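Local coordinates for periplasmic chaperone Spy (Escherichia coli, PDB 5WO2), which acts as an ATP-independent periplasmic chaperone that limits protein aggregation and helps substrates refold while they remain bound to it, at residues B[5-10]-B[82-87]. Sequence-based numbering, arbitrary orientation. Where two conformers were deposited one is given.
Sequences LNLTDA and PEQKKQ
The primary amide of Gln84 meets the backbone of Leu5 at its NE2 edge. NE2 donates to Leu5 O at 2.6 Å, with an N-H...O angle of 158°. The acceptor lies only 10° out of the amide plane. Seen from the acceptor, the donor stands above the carbonyl plane (38° out of it), off the lone-pair directions. One face of the amide is turned to leucine carbon: Leu7 CD2 lies 4.3 Å from NE2, and Leu5 CB, on the same side, 4.4 Å from it. At the other edge, OE1 accepts from Thr81 N and Gln11 NE2, so hydrogen bonds at both polar ends fix the rotation of this buried group.

The Gln84 chain is extended beyond CG, which carries the amide across to the 5-10 backbone; the nearest alpha carbons, Leu5 CA and Gln84 CA, are 5.6 Å apart. One turn later, Leu5 CD2 packs on the aliphatic part of Gln87, 3.4 Å from CG and 3.7 Å from CB. Leu5 and Leu7 are each modelled in two conformers, so these leucine distances hold for one each. The amide of Gln87 instead engages Asn91.

The sequences Leu7-Gln11 and Leu80-Gln84 are two copies of the LTXXQ signature that names the family. In each, the glutamine OE1 bonds the backbone N of its threonine (Gln11 OE1 to Thr8 N), and Gln11 NE2 bonds Gln84 OE1. The contact joins the loop leading into helix 9-21 to the first turns of helix 82-94, which follows the turn after helix 48-77, and no residue of the partner subunit touches either segment.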
ATOM      1  N   LEU B   5       3.566  11.961 -22.413  1.00 79.68           N
ATOM      2  CA  LEU B   5       2.404  12.801 -22.636  1.00 71.17           C
ATOM      3  C   LEU B   5       2.791  14.133 -23.276  1.00 68.70           C
ATOM      4  O   LEU B   5       1.921  14.894 -23.666  1.00 68.66           O
ATOM      5  CB  LEU B   5       1.665  13.048 -21.317  1.00 68.75           C
ATOM      6  CG  LEU B   5       1.170  11.830 -20.537  1.00 69.01           C
ATOM      7  CD1 LEU B   5       0.511  12.330 -19.285  1.00 69.51           C
ATOM      8  CD2 LEU B   5       0.213  10.965 -21.339  1.00 68.23           C
ATOM      9  N   ASN B   6       4.093  14.400 -23.376  1.00 69.92           N
ATOM     10  CA  ASN B   6       4.601  15.576 -24.079  1.00 71.23           C
ATOM     11  C   ASN B   6       4.256  16.843 -23.326  1.00 71.47           C
ATOM     12  O   ASN B   6       3.687  17.784 -23.875  1.00 71.73           O
ATOM     13  CB  ASN B   6       4.033  15.639 -25.497  1.00 72.75           C
ATOM     14  CG  ASN B   6       3.883  14.271 -26.122  1.00 74.97           C
ATOM     15  OD1 ASN B   6       4.323  13.266 -25.555  1.00 77.55           O
ATOM     16  ND2 ASN B   6       3.257  14.218 -27.292  1.00 75.18           N
ATOM     17  N   LEU B   7       4.581  16.859 -22.044  1.00 72.14           N
ATOM     18  CA  LEU B   7       4.069  17.913 -21.178  1.00 73.27           C
ATOM     19  C   LEU B   7       4.601  19.325 -21.508  1.00 74.79           C
ATOM     20  O   LEU B   7       5.794  19.572 -21.538  1.00 76.32           O
ATOM     21  CB  LEU B   7       4.381  17.569 -19.731  1.00 73.47           C
ATOM     22  CG  LEU B   7       3.707  16.288 -19.221  1.00 72.30           C
ATOM     23  CD1 LEU B   7       4.379  15.815 -17.968  1.00 73.92           C
ATOM     24  CD2 LEU B   7       2.230  16.548 -18.971  1.00 71.58           C
ATOM     25  N   THR B   8       3.673  20.240 -21.756  1.00 75.56           N
ATOM     26  CA  THR B   8       3.968  21.673 -21.886  1.00 77.69           C
ATOM     27  C   THR B   8       4.776  22.208 -20.669  1.00 79.63           C
ATOM     28  O   THR B   8       4.518  21.782 -19.536  1.00 79.01           O
ATOM     29  CB  THR B   8       2.626  22.457 -22.020  1.00 78.11           C
ATOM     30  OG1 THR B   8       2.161  22.449 -23.376  1.00 77.70           O
ATOM     31  CG2 THR B   8       2.771  23.859 -21.578  1.00 81.21           C
ATOM     32  N   ASP B   9       5.748  23.111 -20.871  1.00 75.01           N
ATOM     33  CA  ASP B   9       6.483  23.682 -19.719  1.00 75.96           C
ATOM     34  C   ASP B   9       5.514  24.364 -18.752  1.00 73.60           C
ATOM     35  O   ASP B   9       5.692  24.265 -17.540  1.00 72.85           O
ATOM     36  CB  ASP B   9       7.633  24.654 -20.128  1.00 81.00           C
ATOM     37  CG  ASP B   9       7.399  25.356 -21.452  1.00 84.36           C
ATOM     38  OD1 ASP B   9       6.649  24.805 -22.285  1.00 84.00           O
ATOM     39  OD2 ASP B   9       7.995  26.449 -21.678  1.00 87.61           O
ATOM     40  N   ALA B  10       4.471  25.010 -19.263  1.00 73.08           N
ATOM     41  CA  ALA B  10       3.374  25.463 -18.400  1.00 71.32           C
ATOM     42  C   ALA B  10       2.721  24.278 -17.663  1.00 67.68           C
ATOM     43  O   ALA B  10       2.286  24.400 -16.504  1.00 66.25           O
ATOM     44  CB  ALA B  10       2.322  26.230 -19.206  1.00 71.78           C
ATOM     45  N   PRO B  82      -7.069  17.087 -24.689  1.00 49.69           N
ATOM     46  CA  PRO B  82      -7.857  15.901 -25.044  1.00 49.80           C
ATOM     47  C   PRO B  82      -7.007  14.732 -25.527  1.00 49.38           C
ATOM     48  O   PRO B  82      -7.189  13.632 -25.013  1.00 46.82           O
ATOM     49  CB  PRO B  82      -8.776  16.430 -26.144  1.00 51.33           C
ATOM     50  CG  PRO B  82      -9.069  17.805 -25.672  1.00 51.90           C
ATOM     51  CD  PRO B  82      -7.751  18.322 -25.122  1.00 51.58           C
ATOM     52  N   GLU B  83      -6.081  14.941 -26.461  1.00 53.06           N
ATOM     53  CA  GLU B  83      -5.214  13.833 -26.873  1.00 54.11           C
ATOM     54  C   GLU B  83      -4.360  13.302 -25.698  1.00 50.12           C
ATOM     55  O   GLU B  83      -4.164  12.098 -25.568  1.00 50.70           O
ATOM     56  CB  GLU B  83      -4.309  14.244 -28.053  1.00 61.99           C
ATOM     57  CG  GLU B  83      -3.691  15.627 -27.925  1.00 70.43           C
ATOM     58  CD  GLU B  83      -4.556  16.755 -28.537  1.00 75.34           C
ATOM     59  OE1 GLU B  83      -4.299  17.134 -29.707  1.00 82.35           O
ATOM     60  OE2 GLU B  83      -5.477  17.267 -27.849  1.00 75.15           O
ATOM     61  N   GLN B  84      -3.863  14.166 -24.818  1.00 47.23           N
ATOM     62  CA  GLN B  84      -3.060  13.660 -23.703  1.00 47.09           C
ATOM     63  C   GLN B  84      -3.913  12.870 -22.683  1.00 44.67           C
ATOM     64  O   GLN B  84      -3.424  11.910 -22.091  1.00 43.73           O
ATOM     65  CB  GLN B  84      -2.343  14.799 -22.983  1.00 48.68           C
ATOM     66  CG  GLN B  84      -1.218  15.511 -23.762  1.00 52.33           C
ATOM     67  CD  GLN B  84      -0.773  16.785 -23.043  1.00 54.49           C
ATOM     68  OE1 GLN B  84      -1.603  17.546 -22.552  1.00 54.63           O
ATOM     69  NE2 GLN B  84       0.538  16.994 -22.941  1.00 56.70           N
ATOM     70  N   LYS B  85      -5.172  13.268 -22.474  1.00 44.13           N
ATOM     71  CA  LYS B  85      -6.057  12.509 -21.579  1.00 41.54           C
ATOM     72  C   LYS B  85      -6.333  11.100 -22.121  1.00 43.10           C
ATOM     73  O   LYS B  85      -6.388  10.140 -21.373  1.00 40.20           O
ATOM     74  CB  LYS B  85      -7.393  13.223 -21.387  1.00 41.62           C
ATOM     75  CG  LYS B  85      -7.350  14.502 -20.601  1.00 42.36           C
ATOM     76  CD  LYS B  85      -8.732  15.197 -20.597  1.00 43.54           C
ATOM     77  CE  LYS B  85      -8.690  16.461 -19.748  1.00 45.59           C
ATOM     78  NZ  LYS B  85      -9.868  17.337 -19.944  1.00 48.05           N
ATOM     79  N   LYS B  86      -6.510  10.979 -23.433  1.00 47.12           N
ATOM     80  CA  LYS B  86      -6.691   9.654 -24.017  1.00 50.05           C
ATOM     81  C   LYS B  86      -5.492   8.801 -23.680  1.00 47.39           C
ATOM     82  O   LYS B  86      -5.629   7.635 -23.352  1.00 45.64           O
ATOM     83  CB  LYS B  86      -6.865   9.703 -25.533  1.00 56.24           C
ATOM     84  CG  LYS B  86      -8.213  10.243 -26.002  1.00 61.60           C
ATOM     85  CD  LYS B  86      -8.592   9.694 -27.395  1.00 68.72           C
ATOM     86  CE  LYS B  86      -7.587  10.041 -28.502  1.00 75.18           C
ATOM     87  NZ  LYS B  86      -7.765  11.429 -29.079  1.00 79.81           N
ATOM     88  N   GLN B  87      -4.313   9.401 -23.762  1.00 46.51           N
ATOM     89  CA  GLN B  87      -3.076   8.678 -23.511  1.00 46.43           C
ATOM     90  C   GLN B  87      -2.907   8.356 -22.041  1.00 42.46           C
ATOM     91  O   GLN B  87      -2.514   7.254 -21.669  1.00 42.89           O
ATOM     92  CB  GLN B  87      -1.882   9.487 -23.989  1.00 51.47           C
ATOM     93  CG  GLN B  87      -0.565   8.755 -23.816  1.00 56.79           C
ATOM     94  CD  GLN B  87      -0.462   7.508 -24.700  1.00 62.24           C
ATOM     95  OE1 GLN B  87      -0.643   7.580 -25.918  1.00 65.18           O
ATOM     96  NE2 GLN B  87      -0.185   6.362 -24.080  1.00 63.29           N
TER